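Local atomic coordinates of 4-hydroxybenzoyl-CoA thioesterase (Pseudomonas sp. CBS3, PDB entry 1LO7), a protein that hydrolyses 4-hydroxybenzoyl-CoA to 4-hydroxybenzoate and CoA, the last step in converting 4-chlorobenzoate to 4-hydroxybenzoate. Residues A[70-73]-A[74-78]; A[130-134]-A[135-139]. All coordinates share one frame; numbering follows the deposited sequence.

Overall arrangement
Interactions 1 and 2 sit on opposite sides of the centre of this hot-dog-fold subunit, with their centres 35 Å apart and their nearest atoms about 22 Å apart. Residues 70-78, which hold a beta turn, lead from strand 56-68 into strand 77-87; they run beside one bound 4-hydroxyphenacyl-CoA, and the Ser73 side chain lies about 8 Å from that of the active-site Asp17. Residues 130-139, later in the chain, lead from strand 126-130 into the C-terminal helix. There the side chain of Tyr136 lies about 5 Å from that of substrate-binding Trp47, and the side chain of Val132 about 7 Å from a bound ligand. The two contacts are therefore separate, each near ligand-binding parts of the homotetramer.

Interaction 1. Residues A[70-73]-A[74-78]. With 4CO (4-hydroxyphenacyl coenzyme A), chain B.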
loop_
_atom_site.group_PDB
_atom_site.type_symbol
_atom_site.label_atom_id
_atom_site.label_comp_id
_atom_site.label_asym_id
_atom_site.label_seq_id
_atom_site.Cartn_x
_atom_site.Cartn_y
_atom_site.Cartn_z
ATOM N N CYS A 70 -8.642 16.080 -11.824
ATOM C CA CYS A 70 -9.987 15.588 -11.604
ATOM C C CYS A 70 -9.885 14.243 -10.896
ATOM O O CYS A 70 -8.823 13.650 -10.810
ATOM C CB CYS A 70 -10.902 15.541 -12.831
ATOM S SG CYS A 70 -10.386 14.229 -13.925
ATOM N N THR A 71 -10.985 13.791 -10.348
ATOM C CA THR A 71 -10.974 12.545 -9.607
ATOM C C THR A 71 -11.109 11.346 -10.476
ATOM O O THR A 71 -11.475 11.421 -11.624
ATOM C CB THR A 71 -12.165 12.529 -8.631
ATOM O OG1 THR A 71 -13.374 12.466 -9.362
ATOM C CG2 THR A 71 -12.170 13.751 -7.721
ATOM N N ALA A 72 -10.796 10.196 -9.870
ATOM C CA ALA A 72 -10.964 8.952 -10.569
ATOM C C ALA A 72 -11.448 7.947 -9.521
ATOM O O ALA A 72 -11.257 8.187 -8.306
ATOM C CB ALA A 72 -9.754 8.490 -11.335
ATOM N N SER A 73 -12.045 6.838 -9.956
ATOM C CA SER A 73 -12.530 5.836 -8.984
ATOM C C SER A 73 -12.391 4.430 -9.527
ATOM O O SER A 73 -12.030 4.229 -10.679
ATOM C CB SER A 73 -13.992 6.141 -8.642
ATOM O OG SER A 73 -14.393 5.408 -7.482
ATOM N N TYR A 74 -12.712 3.427 -8.705
ATOM C CA TYR A 74 -12.594 2.054 -9.134
ATOM C C TYR A 74 -13.383 1.759 -10.391
ATOM O O TYR A 74 -14.505 2.251 -10.583
ATOM C CB TYR A 74 -12.819 1.020 -7.993
ATOM C CG TYR A 74 -14.235 1.011 -7.426
ATOM C CD1 TYR A 74 -14.558 1.750 -6.285
ATOM C CD2 TYR A 74 -15.223 0.208 -7.995
ATOM C CE1 TYR A 74 -15.840 1.726 -5.734
ATOM C CE2 TYR A 74 -16.508 0.148 -7.443
ATOM C CZ TYR A 74 -16.816 0.908 -6.313
ATOM O OH TYR A 74 -18.067 0.856 -5.781
ATOM N N ASP A 75 -12.762 0.955 -11.236
ATOM C CA ASP A 75 -13.272 0.545 -12.542
ATOM C C ASP A 75 -12.842 1.507 -13.624
ATOM O O ASP A 75 -12.885 1.173 -14.799
ATOM C CB ASP A 75 -14.720 0.117 -12.629
ATOM C CG ASP A 75 -14.928 -1.157 -11.844
ATOM O OD1 ASP A 75 -14.153 -2.090 -11.865
ATOM O OD2 ASP A 75 -15.941 -1.105 -11.068
ATOM N N ASP A 76 -12.401 2.693 -13.232
ATOM C CA ASP A 76 -11.897 3.589 -14.247
ATOM C C ASP A 76 -10.555 3.002 -14.751
ATOM O O ASP A 76 -9.737 2.480 -13.990
ATOM C CB ASP A 76 -11.574 5.035 -13.724
ATOM C CG ASP A 76 -12.818 5.830 -13.413
ATOM O OD1 ASP A 76 -13.899 5.465 -13.808
ATOM O OD2 ASP A 76 -12.614 6.882 -12.653
ATOM N N VAL A 77 -10.339 3.105 -16.056
ATOM C CA VAL A 77 -9.119 2.635 -16.644
ATOM C C VAL A 77 -8.290 3.872 -16.979
ATOM O O VAL A 77 -8.697 4.668 -17.814
ATOM C CB VAL A 77 -9.362 1.778 -17.890
ATOM C CG1 VAL A 77 -8.039 1.542 -18.617
ATOM C CG2 VAL A 77 -9.975 0.455 -17.452
ATOM N N LEU A 78 -7.141 4.015 -16.318
ATOM C CA LEU A 78 -6.295 5.141 -16.579
ATOM C C LEU A 78 -5.282 4.836 -17.663
ATOM O O LEU A 78 -4.813 3.706 -17.811
ATOM C CB LEU A 78 -5.496 5.531 -15.314
ATOM C CG LEU A 78 -6.320 5.775 -14.055
ATOM C CD1 LEU A 78 -5.344 5.924 -12.895
ATOM C CD2 LEU A 78 -7.061 7.091 -14.193
HETATM N N1A 4CO B . -2.146 24.263 -8.081
HETATM C C2A 4CO B . -2.510 25.190 -7.144
HETATM N N3A 4CO B . -3.713 25.437 -6.695
HETATM C C4A 4CO B . -4.640 24.631 -7.255
HETATM C C5A 4CO B . -4.421 23.664 -8.221
HETATM C C6A 4CO B . -3.095 23.474 -8.641
HETATM N N6A 4CO B . -2.756 22.579 -9.545
HETATM N N7A 4CO B . -5.612 23.042 -8.585
HETATM C C8A 4CO B . -6.545 23.652 -7.843
HETATM N N9A 4CO B . -6.014 24.631 -7.044
HETATM C C1D 4CO B . -6.726 25.566 -6.168
HETATM C C2D 4CO B . -7.506 26.605 -6.967
HETATM O O2D 4CO B . -6.657 27.651 -7.445
HETATM C C3D 4CO B . -8.425 27.121 -5.874
HETATM O O3D 4CO B . -7.685 27.808 -4.897
HETATM P P3D 4CO B . -8.116 29.233 -4.365
HETATM O O7A 4CO B . -7.611 30.199 -5.319
HETATM O O8A 4CO B . -9.574 29.300 -4.235
HETATM O O9A 4CO B . -7.447 29.417 -2.975
HETATM C C4D 4CO B . -8.811 25.789 -5.239
HETATM O O4D 4CO B . -7.732 24.858 -5.561
HETATM C C5D 4CO B . -10.158 25.226 -5.585
HETATM O O5D 4CO B . -10.120 24.829 -6.959
HETATM P P1A 4CO B . -11.310 25.280 -7.905
HETATM O O1A 4CO B . -10.832 24.898 -9.243
HETATM O O2A 4CO B . -11.604 26.691 -7.791
HETATM O O3A 4CO B . -12.582 24.544 -7.508
HETATM P P2A 4CO B . -13.198 23.150 -8.008
HETATM O O4A 4CO B . -14.336 22.864 -7.109
HETATM O O5A 4CO B . -13.684 23.327 -9.375
HETATM O O6A 4CO B . -12.069 21.964 -8.176
HETATM C CBP 4CO B . -11.376 19.968 -7.172
HETATM C CCP 4CO B . -11.468 21.486 -7.001
HETATM C CDP 4CO B . -12.764 19.349 -7.409
HETATM C CEP 4CO B . -10.669 19.353 -5.972
HETATM C CAP 4CO B . -10.680 19.601 -8.494
HETATM O OAP 4CO B . -9.379 20.189 -8.547
HETATM C C9P 4CO B . -10.321 18.116 -8.525
HETATM O O9P 4CO B . -11.195 17.277 -8.546
HETATM N N8P 4CO B . -8.916 17.768 -8.430
HETATM C C7P 4CO B . -8.709 16.329 -8.230
HETATM C C6P 4CO B . -8.636 15.961 -6.741
HETATM C C5P 4CO B . -8.063 14.546 -6.611
HETATM O O5P 4CO B . -8.568 13.576 -7.167
HETATM N N4P 4CO B . -6.901 14.488 -5.757
HETATM C C3P 4CO B . -6.237 13.194 -5.690
HETATM C C2P 4CO B . -7.008 12.217 -4.842
HETATM S S1P 4CO B . -7.835 12.946 -3.428
HETATM O O1B 4CO B . -6.212 11.099 -1.279
HETATM C C1B 4CO B . -7.323 11.594 -1.202
HETATM C C2B 4CO B . -7.719 12.304 0.020
HETATM C C3B 4CO B . -9.019 12.861 0.099
HETATM C C4B 4CO B . -9.416 13.518 1.260
HETATM C C5B 4CO B . -8.530 13.599 2.355
HETATM O O2B 4CO B . -8.936 14.203 3.564
HETATM C C6B 4CO B . -7.218 13.057 2.253
HETATM C C7B 4CO B . -6.810 12.402 1.075
HETATM C CB 4CO B . -8.270 11.530 -2.342
#
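With its CG anti to the carbonyl carbon (chi1 -72°), Asp76 folds its carboxylate back over the turn, and OD2 accepts the backbone N-H of Ser73. The motif is a type II beta turn from Ser73 to Asp76, leading into strand 77-87 of the hot-dog fold. Asp76 N closes it by donating to Ser73 O at 3.0 Å, so both polar backbone atoms of Ser73 are held by one residue. Asp75, at the third position of the turn, has the positive phi that a type II turn requires. Its carboxylate forms a salt bridge with Arg36 of the second subunit, while Arg48 of that subunit hydrogen-bonds to Ser73 OG and Tyr74 O. Ser73 OG also hydrogen-bonds to Gly20 O.

Next to the turn, the methyl of Ala72 rests against Asp76 OD2 and, more loosely, against Leu78 CD2 at 4.2 Å. At the other end of the segment, Thr71 borders the pantetheine arm of the bound 4-hydroxyphenacyl-CoA: its methyl CG2 stands 3.6 Å from O5P and 3.8 Å from O9P. The 2.8 Å bond from Ser73 N to Asp76 OD2 is nearly straight at 163°, yet enters from above the carboxylate, 52° out of its plane.

Interaction 2. Residues A[130-134]-A[135-139]; sequences IEVPA and DYIEL
Pro133 occupies the N-cap position, and its carbonyl oxygen receives Ile137 N at 3.1 Å and, through a weak, bent bond (126°), Tyr136 N. The next rung is regular, Glu138 N donating to Ala134 O at 3.0 Å.

The side chains pack round the same bend. Tyr136, with CG anti to the carbonyl carbon (chi1 -76°), lays its ring back under the proline. Pro133 CB stands over one face in a CH-pi contact, 4.2 Å from the ring centroid and 28° off the normal, while CG comes within 3.6 Å of Tyr136 CD2. Separately, Val132 CG1 meets Ile137 CG1 at 3.6 Å, the two side chains crossing at about a right angle, and Ile137 CD1 follows at 3.9 Å. Asp135 points away at CB, but its carboxylate bends back so that OD1 lies 3.3 Å from Pro133 CB; OD2 forms a salt bridge with Arg54, which also makes a cation-pi contact with the Tyr136 ring. Phe119 of strand 107-123 and Ile56 of strand 56-68 pack against both Pro133 and Tyr136.

Replacing Tyr136 with an alanine would probably open a gap beneath Pro133, taking away its CH-pi partner and leaving Arg54 without the ring it lies against. The arrangement is that of a proline at the N-cap of an alpha-helix, here joining the last strand in sequence, 126-130, to the C-terminal helix of the hot-dog fold.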
loop_
_atom_site.group_PDB
_atom_site.type_symbol
_atom_site.label_atom_id
_atom_site.label_comp_id
_atom_site.label_asym_id
_atom_site.label_seq_id
_atom_site.Cartn_x
_atom_site.Cartn_y
_atom_site.Cartn_z
ATOM N N ILE A 130 24.726 8.752 -10.191
ATOM C CA ILE A 130 25.788 8.704 -11.181
ATOM C C ILE A 130 25.386 9.508 -12.411
ATOM O O ILE A 130 24.241 9.837 -12.636
ATOM C CB ILE A 130 26.072 7.291 -11.627
ATOM C CG1 ILE A 130 24.812 6.708 -12.275
ATOM C CG2 ILE A 130 26.466 6.439 -10.442
ATOM C CD1 ILE A 130 25.057 5.340 -12.924
ATOM N N GLU A 131 26.375 9.852 -13.200
ATOM C CA GLU A 131 26.082 10.565 -14.394
ATOM C C GLU A 131 25.207 9.666 -15.234
ATOM O O GLU A 131 25.402 8.449 -15.259
ATOM C CB GLU A 131 27.429 10.785 -15.065
ATOM C CG GLU A 131 27.377 11.390 -16.460
ATOM C CD GLU A 131 28.784 11.691 -16.827
ATOM O OE1 GLU A 131 29.414 12.582 -16.307
ATOM O OE2 GLU A 131 29.282 10.830 -17.681
ATOM N N VAL A 132 24.216 10.246 -15.901
ATOM C CA VAL A 132 23.333 9.398 -16.696
ATOM C C VAL A 132 24.140 8.594 -17.709
ATOM O O VAL A 132 24.840 9.174 -18.491
ATOM C CB VAL A 132 22.203 10.188 -17.362
ATOM C CG1 VAL A 132 21.298 9.265 -18.154
ATOM C CG2 VAL A 132 21.375 10.922 -16.326
ATOM N N PRO A 133 24.035 7.255 -17.701
ATOM C CA PRO A 133 24.800 6.476 -18.672
ATOM C C PRO A 133 24.467 6.811 -20.130
ATOM O O PRO A 133 23.306 6.860 -20.560
ATOM C CB PRO A 133 24.529 5.002 -18.352
ATOM C CG PRO A 133 24.094 5.021 -16.883
ATOM C CD PRO A 133 23.399 6.371 -16.681
ATOM N N ALA A 134 25.516 7.076 -20.905
ATOM C CA ALA A 134 25.315 7.414 -22.301
ATOM C C ALA A 134 24.536 6.357 -23.046
ATOM O O ALA A 134 23.710 6.666 -23.892
ATOM C CB ALA A 134 26.672 7.605 -22.960
ATOM N N ASP A 135 24.811 5.082 -22.735
ATOM C CA ASP A 135 24.124 3.987 -23.410
ATOM C C ASP A 135 22.635 3.997 -23.106
ATOM O O ASP A 135 21.821 3.629 -23.914
ATOM C CB ASP A 135 24.751 2.573 -23.190
ATOM C CG ASP A 135 24.985 2.261 -21.756
ATOM O OD1 ASP A 135 25.315 3.108 -20.961
ATOM O OD2 ASP A 135 24.836 1.005 -21.422
ATOM N N TYR A 136 22.284 4.437 -21.921
ATOM C CA TYR A 136 20.872 4.485 -21.551
ATOM C C TYR A 136 20.160 5.602 -22.291
ATOM O O TYR A 136 19.017 5.443 -22.730
ATOM C CB TYR A 136 20.761 4.666 -20.032
ATOM C CG TYR A 136 21.047 3.394 -19.298
ATOM C CD1 TYR A 136 21.332 2.195 -19.957
ATOM C CD2 TYR A 136 21.094 3.408 -17.901
ATOM C CE1 TYR A 136 21.637 1.022 -19.253
ATOM C CE2 TYR A 136 21.353 2.248 -17.178
ATOM C CZ TYR A 136 21.635 1.054 -17.852
ATOM O OH TYR A 136 21.902 -0.094 -17.098
ATOM N N ILE A 137 20.840 6.739 -22.441
ATOM C CA ILE A 137 20.258 7.847 -23.157
ATOM C C ILE A 137 19.965 7.389 -24.570
ATOM O O ILE A 137 18.898 7.649 -25.155
ATOM C CB ILE A 137 21.184 9.027 -23.167
ATOM C CG1 ILE A 137 21.137 9.573 -21.771
ATOM C CG2 ILE A 137 20.618 10.131 -24.048
ATOM C CD1 ILE A 137 22.000 10.808 -21.619
ATOM N N GLU A 138 20.918 6.657 -25.112
ATOM C CA GLU A 138 20.679 6.165 -26.470
ATOM C C GLU A 138 19.463 5.208 -26.587
ATOM O O GLU A 138 18.642 5.286 -27.524
ATOM C CB GLU A 138 21.925 5.513 -27.076
ATOM C CG GLU A 138 21.637 5.192 -28.557
ATOM C CD GLU A 138 21.763 6.400 -29.447
ATOM O OE1 GLU A 138 22.381 7.410 -29.128
ATOM O OE2 GLU A 138 21.127 6.230 -30.583
ATOM N N LEU A 139 19.311 4.289 -25.635
ATOM C CA LEU A 139 18.202 3.356 -25.686
ATOM C C LEU A 139 16.891 4.092 -25.584
ATOM O O LEU A 139 15.906 3.690 -26.210
ATOM C CB LEU A 139 18.221 2.332 -24.521
ATOM C CG LEU A 139 19.293 1.261 -24.627
ATOM C CD1 LEU A 139 19.370 0.511 -23.308
ATOM C CD2 LEU A 139 18.952 0.281 -25.760
#